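Local atomic coordinates of glycerol dehydratase (Clostridium butyricum, PDB entry 1R8W), a protein that probably acts as a glycyl radical lyase that dehydrates glycerol to 3-hydroxypropionaldehyde without the help of coenzyme B12. Residues C26-R31 / S82-P87; R50-L55 / I209-A214. All blocks are in the same frame, centred on the assembly; numbering follows the deposited sequence.

From the N terminus the chain passes through residues 26-31 into helix 30-41, turns into helix 47-61, which carries 50-55, and reaches the loop 82-87. There interaction 1 closes a loop of about fifty residues, bringing that loop back to the lead-in of helix 30-41. Interaction 2 closes a longer one when helix 197-230 lays residues 209-214 against helix 47-61. Since 50-55 lies between the two halves of interaction 1, the two closures cross rather than nest. They meet at E88, whose carboxylate is salt-bridged by both R31 and R51. Interaction 1 thus ties the start of helix 30-41 to the loop before helix 92-97, and interaction 2 ties helix 47-61 to helix 197-230.

Interaction 1 (C26-R31 / S82-P87); sequences CVESER and SSQVFP
The guanidinium of R31 lies on the ring of F86, with centres 3.8 Å apart and planes 25° from parallel. CD2 of F86 sits over the middle of the guanidinium, while R31 CD adds a CH-pi contact on the same stacked pair, 4.0 Å from the ring centroid. At the guanidinium edge, NH1 donates to the carbonyl O of V85 over 3.1 Å, meeting a lone pair in the carbonyl plane although the oxygen is tilted 26° from the plane of the donor group. An extended chain, with CG opposite the backbone N (chi1 -178°), carries the group this far from the helix start. Its other nitrogens are gripped from outside, NH2 by the carboxylate of E88 and NE by the carbonyl of I276, which should fix its rotation.

Further back the backbones form a single parallel beta bridge between V27 and S83, within the Pyruvate formate lyase-like region. S83 N donates to C26 O and S83 O accepts from E28 N, each at 2.9 Å. Beside it, V27 CG1 packs on V85 CG2 at 3.5 Å. C26 N hydrogen-bonds S82 OG at 3.1 Å, and this hydroxyl is also hydrogen-bonded to the carbonyl O of P80.

Where the segments part, polar groups and water fill in. Water 1 donates to E28 O and Q84 OE1 and accepts from V85 N; OE1 also takes a weak bond from R31 N. Water 2 joins the E28 and E30 carboxylates to Q84 NE2, which bonds L76 O as well, while the E28 carboxylate receives the backbone NH groups of K78 and E79.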
ATOM      1  N   CYS A  26      29.340  16.372 -13.876  1.00 28.14           N
ATOM      2  CA  CYS A  26      28.665  17.307 -12.996  1.00 28.17           C
ATOM      3  C   CYS A  26      27.276  16.821 -12.641  1.00 27.09           C
ATOM      4  O   CYS A  26      26.744  15.907 -13.266  1.00 27.25           O
ATOM      5  CB  CYS A  26      28.563  18.680 -13.662  1.00 29.88           C
ATOM      6  SG  CYS A  26      27.394  18.751 -15.039  1.00 32.63           S
ATOM      7  N   VAL A  27      26.697  17.450 -11.627  1.00 25.78           N
ATOM      8  CA  VAL A  27      25.358  17.122 -11.174  1.00 26.81           C
ATOM      9  C   VAL A  27      24.389  18.173 -11.718  1.00 26.93           C
ATOM     10  O   VAL A  27      24.479  19.345 -11.359  1.00 27.11           O
ATOM     11  CB  VAL A  27      25.295  17.119  -9.638  1.00 26.71           C
ATOM     12  CG1 VAL A  27      23.880  16.843  -9.173  1.00 27.92           C
ATOM     13  CG2 VAL A  27      26.255  16.080  -9.089  1.00 27.78           C
ATOM     14  N   GLU A  28      23.478  17.761 -12.593  1.00 26.17           N
ATOM     15  CA  GLU A  28      22.513  18.696 -13.159  1.00 25.83           C
ATOM     16  C   GLU A  28      21.231  18.626 -12.346  1.00 25.80           C
ATOM     17  O   GLU A  28      21.014  17.660 -11.618  1.00 27.09           O
ATOM     18  CB  GLU A  28      22.278  18.380 -14.635  1.00 25.55           C
ATOM     19  CG  GLU A  28      23.585  18.270 -15.412  1.00 26.19           C
ATOM     20  CD  GLU A  28      23.415  18.416 -16.909  1.00 29.88           C
ATOM     21  OE1 GLU A  28      22.327  18.080 -17.424  1.00 30.79           O
ATOM     22  OE2 GLU A  28      24.380  18.852 -17.579  1.00 31.49           O
ATOM     23  N   SER A  29      20.383  19.642 -12.462  1.00 26.06           N
ATOM     24  CA  SER A  29      19.163  19.703 -11.656  1.00 26.59           C
ATOM     25  C   SER A  29      17.800  19.573 -12.333  1.00 24.81           C
ATOM     26  O   SER A  29      16.777  19.515 -11.650  1.00 23.82           O
ATOM     27  CB  SER A  29      19.172  21.001 -10.852  1.00 26.91           C
ATOM     28  OG  SER A  29      19.263  22.114 -11.728  1.00 29.89           O
ATOM     29  N   GLU A  30      17.773  19.532 -13.654  1.00 24.80           N
ATOM     30  CA  GLU A  30      16.508  19.440 -14.368  1.00 25.22           C
ATOM     31  C   GLU A  30      15.550  18.341 -13.894  1.00 24.98           C
ATOM     32  O   GLU A  30      14.419  18.637 -13.504  1.00 25.92           O
ATOM     33  CB  GLU A  30      16.762  19.292 -15.869  1.00 28.44           C
ATOM     34  CG  GLU A  30      17.123  20.595 -16.594  1.00 29.51           C
ATOM     35  CD  GLU A  30      18.436  21.210 -16.135  1.00 30.51           C
ATOM     36  OE1 GLU A  30      19.424  20.465 -15.960  1.00 30.22           O
ATOM     37  OE2 GLU A  30      18.482  22.445 -15.967  1.00 31.64           O
ATOM     38  N   ARG A  31      15.983  17.082 -13.919  1.00 24.80           N
ATOM     39  CA  ARG A  31      15.099  15.999 -13.497  1.00 22.37           C
ATOM     40  C   ARG A  31      14.572  16.157 -12.079  1.00 21.84           C
ATOM     41  O   ARG A  31      13.396  15.918 -11.826  1.00 22.41           O
ATOM     42  CB  ARG A  31      15.788  14.642 -13.610  1.00 20.47           C
ATOM     43  CG  ARG A  31      14.875  13.479 -13.223  1.00 21.05           C
ATOM     44  CD  ARG A  31      15.597  12.140 -13.232  1.00 19.44           C
ATOM     45  NE  ARG A  31      14.688  11.033 -12.941  1.00 20.47           N
ATOM     46  CZ  ARG A  31      14.135  10.790 -11.753  1.00 20.21           C
ATOM     47  NH1 ARG A  31      14.392  11.571 -10.709  1.00 17.23           N
ATOM     48  NH2 ARG A  31      13.316   9.757 -11.610  1.00 17.85           N
ATOM     49  N   SER A  82      27.680  13.083 -17.300  1.00 26.14           N
ATOM     50  CA  SER A  82      27.246  13.706 -16.053  1.00 26.46           C
ATOM     51  C   SER A  82      26.038  13.004 -15.448  1.00 26.27           C
ATOM     52  O   SER A  82      25.527  12.038 -16.011  1.00 27.46           O
ATOM     53  CB  SER A  82      26.953  15.187 -16.287  1.00 28.34           C
ATOM     54  OG  SER A  82      28.130  15.852 -16.721  1.00 27.50           O
ATOM     55  N   SER A  83      25.577  13.488 -14.302  1.00 26.12           N
ATOM     56  CA  SER A  83      24.459  12.848 -13.620  1.00 26.10           C
ATOM     57  C   SER A  83      23.262  13.720 -13.255  1.00 26.57           C
ATOM     58  O   SER A  83      23.390  14.879 -12.867  1.00 27.22           O
ATOM     59  CB  SER A  83      24.970  12.157 -12.349  1.00 25.62           C
ATOM     60  OG  SER A  83      23.901  11.619 -11.590  1.00 24.76           O
ATOM     61  N   GLN A  84      22.088  13.117 -13.372  1.00 26.40           N
ATOM     62  CA  GLN A  84      20.825  13.759 -13.050  1.00 25.02           C
ATOM     63  C   GLN A  84      20.620  13.394 -11.570  1.00 24.53           C
ATOM     64  O   GLN A  84      21.413  12.634 -11.017  1.00 25.59           O
ATOM     65  CB  GLN A  84      19.749  13.145 -13.947  1.00 24.07           C
ATOM     66  CG  GLN A  84      18.665  14.068 -14.455  1.00 25.46           C
ATOM     67  CD  GLN A  84      19.169  15.388 -15.006  1.00 24.14           C
ATOM     68  OE1 GLN A  84      19.236  16.376 -14.285  1.00 26.44           O
ATOM     69  NE2 GLN A  84      19.521  15.410 -16.285  1.00 21.53           N
ATOM     70  N   VAL A  85      19.584  13.924 -10.924  1.00 23.63           N
ATOM     71  CA  VAL A  85      19.340  13.623  -9.510  1.00 21.22           C
ATOM     72  C   VAL A  85      18.035  12.858  -9.285  1.00 22.19           C
ATOM     73  O   VAL A  85      17.054  13.073 -10.000  1.00 23.06           O
ATOM     74  CB  VAL A  85      19.327  14.919  -8.665  1.00 20.52           C
ATOM     75  CG1 VAL A  85      18.850  14.626  -7.255  1.00 19.08           C
ATOM     76  CG2 VAL A  85      20.722  15.518  -8.626  1.00 18.85           C
ATOM     77  N   PHE A  86      18.026  11.964  -8.294  1.00 21.15           N
ATOM     78  CA  PHE A  86      16.841  11.160  -7.999  1.00 19.52           C
ATOM     79  C   PHE A  86      16.419  11.266  -6.542  1.00 20.39           C
ATOM     80  O   PHE A  86      16.640  10.348  -5.752  1.00 20.90           O
ATOM     81  CB  PHE A  86      17.093   9.698  -8.368  1.00 16.15           C
ATOM     82  CG  PHE A  86      17.377   9.488  -9.831  1.00 17.01           C
ATOM     83  CD1 PHE A  86      18.550   9.969 -10.403  1.00 14.85           C
ATOM     84  CD2 PHE A  86      16.460   8.832 -10.644  1.00 15.77           C
ATOM     85  CE1 PHE A  86      18.802   9.802 -11.755  1.00 13.19           C
ATOM     86  CE2 PHE A  86      16.704   8.660 -11.998  1.00 13.62           C
ATOM     87  CZ  PHE A  86      17.878   9.147 -12.555  1.00 14.16           C
ATOM     88  N   PRO A  87      15.761  12.382  -6.185  1.00 22.47           N
ATOM     89  CA  PRO A  87      15.254  12.738  -4.854  1.00 21.67           C
ATOM     90  C   PRO A  87      14.326  11.710  -4.236  1.00 22.28           C
ATOM     91  O   PRO A  87      14.261  11.594  -3.014  1.00 22.48           O
ATOM     92  CB  PRO A  87      14.497  14.042  -5.099  1.00 21.11           C
ATOM     93  CG  PRO A  87      15.017  14.541  -6.396  1.00 23.56           C
ATOM     94  CD  PRO A  87      15.214  13.303  -7.194  1.00 22.96           C
TER
HETATM   95  O   HOH W   1      18.368  16.390 -11.846  1.00 21.43           O
HETATM   96  O   HOH W   2      19.729  18.333 -17.568  1.00 27.33           O

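Interaction 2 (R50-L55 / I209-A214); sequences RRALAL and IISCEA
A52, L53 and L55 meet I210 and S211 where two helices run side by side in the same direction, 11° apart and with axes 8.5 Å from each other. This is parallel helix-helix packing in the helical shell of the pyruvate formate lyase-like fold, joining helix 47-61 to the long helix 197-230. A52 turns its CB toward the partner helix, and its CA lies 5.5 Å from the CA of S211, the nearest such pair across the two segments. The small side chains of A52 and S211 are consistent with this close approach.

On one flank the side-chain contacts are apolar. I210 turns its CB toward the partner helix, and both of its branches reach L53 CD1. The CG1 branch is fully extended (chi2 177°) and brings I210 CD1 to 3.8 Å from that methyl, the two side chains meeting at a slant; I210 CG2 lies 4.1 Å from it. CG2 also rests near the peptide O of A52, while I210 CB lies 4.3 Å from A52 CB. L53 leaves its helix pointing away from the partner, and both of its side-chain torsions depart from staggered values; this bend swings CD1 back to the isoleucine.

The other flank is formed by L55 and S211. A trans chi1 (-178°) points the L55 side chain across to the serine, with CD2 4.1 Å from S211 CB. F521, in the short helix 520-523, touches both residues and P520 also touches S211, so this side of the groove is covered. The serine hydroxyl turns back along its own helix and hydrogen-bonds the carbonyl O of S207, one turn earlier, which satisfies the hydroxyl in this buried contact. Across the interface, S211 OG has only van der Waals contacts, lying 3.9 Å from A52 CB.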
ATOM      1  N   ARG A  50       1.399   8.104  -9.848  1.00 22.55           N
ATOM      2  CA  ARG A  50       2.314   9.205  -9.573  1.00 21.43           C
ATOM      3  C   ARG A  50       3.614   8.993 -10.346  1.00 21.92           C
ATOM      4  O   ARG A  50       4.177   9.931 -10.908  1.00 21.11           O
ATOM      5  CB  ARG A  50       2.607   9.268  -8.076  1.00 21.53           C
ATOM      6  CG  ARG A  50       1.385   9.550  -7.233  1.00 21.22           C
ATOM      7  CD  ARG A  50       1.560  10.850  -6.485  1.00 22.65           C
ATOM      8  NE  ARG A  50       2.205  10.664  -5.193  1.00 22.74           N
ATOM      9  CZ  ARG A  50       2.668  11.655  -4.441  1.00 23.02           C
ATOM     10  NH1 ARG A  50       2.568  12.909  -4.856  1.00 21.80           N
ATOM     11  NH2 ARG A  50       3.214  11.392  -3.263  1.00 23.52           N
ATOM     12  N   ARG A  51       4.082   7.749 -10.369  1.00 21.48           N
ATOM     13  CA  ARG A  51       5.307   7.407 -11.078  1.00 22.74           C
ATOM     14  C   ARG A  51       5.130   7.530 -12.599  1.00 23.07           C
ATOM     15  O   ARG A  51       6.049   7.946 -13.308  1.00 22.50           O
ATOM     16  CB  ARG A  51       5.749   5.983 -10.715  1.00 21.10           C
ATOM     17  CG  ARG A  51       6.214   5.807  -9.270  1.00 21.10           C
ATOM     18  CD  ARG A  51       7.443   6.648  -8.963  1.00 20.04           C
ATOM     19  NE  ARG A  51       8.462   6.496 -10.001  1.00 19.92           N
ATOM     20  CZ  ARG A  51       9.704   6.964  -9.914  1.00 18.69           C
ATOM     21  NH1 ARG A  51      10.102   7.620  -8.829  1.00 17.34           N
ATOM     22  NH2 ARG A  51      10.545   6.780 -10.919  1.00 16.86           N
ATOM     23  N   ALA A  52       3.951   7.169 -13.096  1.00 22.03           N
ATOM     24  CA  ALA A  52       3.690   7.250 -14.525  1.00 21.59           C
ATOM     25  C   ALA A  52       3.619   8.712 -14.944  1.00 22.72           C
ATOM     26  O   ALA A  52       4.248   9.120 -15.917  1.00 22.65           O
ATOM     27  CB  ALA A  52       2.391   6.542 -14.857  1.00 21.44           C
ATOM     28  N   LEU A  53       2.852   9.500 -14.197  1.00 23.64           N
ATOM     29  CA  LEU A  53       2.693  10.923 -14.479  1.00 23.41           C
ATOM     30  C   LEU A  53       4.007  11.689 -14.341  1.00 24.10           C
ATOM     31  O   LEU A  53       4.256  12.640 -15.078  1.00 24.69           O
ATOM     32  CB  LEU A  53       1.640  11.522 -13.542  1.00 22.90           C
ATOM     33  CG  LEU A  53       0.180  11.650 -14.006  1.00 22.64           C
ATOM     34  CD1 LEU A  53      -0.111  10.756 -15.187  1.00 21.51           C
ATOM     35  CD2 LEU A  53      -0.726  11.325 -12.840  1.00 21.39           C
ATOM     36  N   ALA A  54       4.844  11.274 -13.393  1.00 24.94           N
ATOM     37  CA  ALA A  54       6.131  11.926 -13.171  1.00 23.81           C
ATOM     38  C   ALA A  54       7.058  11.688 -14.360  1.00 23.76           C
ATOM     39  O   ALA A  54       7.755  12.596 -14.804  1.00 23.22           O
ATOM     40  CB  ALA A  54       6.773  11.398 -11.900  1.00 24.51           C
ATOM     41  N   LEU A  55       7.064  10.460 -14.869  1.00 22.82           N
ATOM     42  CA  LEU A  55       7.904  10.125 -16.008  1.00 22.61           C
ATOM     43  C   LEU A  55       7.435  10.940 -17.206  1.00 23.10           C
ATOM     44  O   LEU A  55       8.238  11.424 -18.002  1.00 24.01           O
ATOM     45  CB  LEU A  55       7.812   8.628 -16.311  1.00 22.54           C
ATOM     46  CG  LEU A  55       8.682   8.114 -17.461  1.00 22.18           C
ATOM     47  CD1 LEU A  55      10.129   8.449 -17.182  1.00 22.31           C
ATOM     48  CD2 LEU A  55       8.509   6.621 -17.617  1.00 21.88           C
ATOM     49  N   ILE A 209       0.426   2.464 -20.090  1.00 21.56           N
ATOM     50  CA  ILE A 209       0.018   3.199 -21.286  1.00 20.78           C
ATOM     51  C   ILE A 209       0.595   4.619 -21.268  1.00 21.98           C
ATOM     52  O   ILE A 209       1.233   5.056 -22.230  1.00 21.52           O
ATOM     53  CB  ILE A 209      -1.526   3.323 -21.382  1.00 22.63           C
ATOM     54  CG1 ILE A 209      -2.191   1.942 -21.333  1.00 21.81           C
ATOM     55  CG2 ILE A 209      -1.902   4.055 -22.673  1.00 19.32           C
ATOM     56  CD1 ILE A 209      -1.985   1.107 -22.566  1.00 23.69           C
ATOM     57  N   ILE A 210       0.356   5.337 -20.175  1.00 21.82           N
ATOM     58  CA  ILE A 210       0.847   6.701 -20.038  1.00 22.60           C
ATOM     59  C   ILE A 210       2.355   6.765 -20.222  1.00 24.34           C
ATOM     60  O   ILE A 210       2.861   7.657 -20.903  1.00 26.18           O
ATOM     61  CB  ILE A 210       0.496   7.283 -18.660  1.00 23.61           C
ATOM     62  CG1 ILE A 210      -1.022   7.393 -18.526  1.00 22.73           C
ATOM     63  CG2 ILE A 210       1.157   8.649 -18.480  1.00 22.74           C
ATOM     64  CD1 ILE A 210      -1.484   7.883 -17.171  1.00 23.79           C
ATOM     65  N   SER A 211       3.072   5.819 -19.620  1.00 24.03           N
ATOM     66  CA  SER A 211       4.528   5.783 -19.726  1.00 23.73           C
ATOM     67  C   SER A 211       5.038   5.559 -21.149  1.00 23.21           C
ATOM     68  O   SER A 211       5.928   6.270 -21.615  1.00 23.00           O
ATOM     69  CB  SER A 211       5.095   4.707 -18.804  1.00 23.95           C
ATOM     70  OG  SER A 211       4.816   5.020 -17.457  1.00 22.86           O
ATOM     71  N   CYS A 212       4.490   4.569 -21.841  1.00 23.08           N
ATOM     72  CA  CYS A 212       4.931   4.304 -23.204  1.00 24.96           C
ATOM     73  C   CYS A 212       4.554   5.453 -24.121  1.00 26.40           C
ATOM     74  O   CYS A 212       5.230   5.724 -25.114  1.00 25.92           O
ATOM     75  CB  CYS A 212       4.326   3.001 -23.714  1.00 23.64           C
ATOM     76  SG  CYS A 212       4.992   1.561 -22.859  1.00 25.76           S
ATOM     77  N   GLU A 213       3.469   6.133 -23.775  1.00 27.49           N
ATOM     78  CA  GLU A 213       3.019   7.263 -24.562  1.00 28.68           C
ATOM     79  C   GLU A 213       4.021   8.391 -24.364  1.00 27.71           C
ATOM     80  O   GLU A 213       4.393   9.073 -25.314  1.00 28.03           O
ATOM     81  CB  GLU A 213       1.616   7.683 -24.117  1.00 30.64           C
ATOM     82  CG  GLU A 213       0.594   7.636 -25.242  1.00 34.81           C
ATOM     83  CD  GLU A 213      -0.822   7.386 -24.750  1.00 37.57           C
ATOM     84  OE1 GLU A 213      -1.257   8.074 -23.798  1.00 37.95           O
ATOM     85  OE2 GLU A 213      -1.501   6.505 -25.328  1.00 37.98           O
ATOM     86  N   ALA A 214       4.471   8.570 -23.129  1.00 27.78           N
ATOM     87  CA  ALA A 214       5.452   9.609 -22.829  1.00 28.27           C
ATOM     88  C   ALA A 214       6.749   9.282 -23.561  1.00 28.07           C
ATOM     89  O   ALA A 214       7.423  10.170 -24.080  1.00 29.08           O
ATOM     90  CB  ALA A 214       5.705   9.687 -21.330  1.00 27.39           C
TER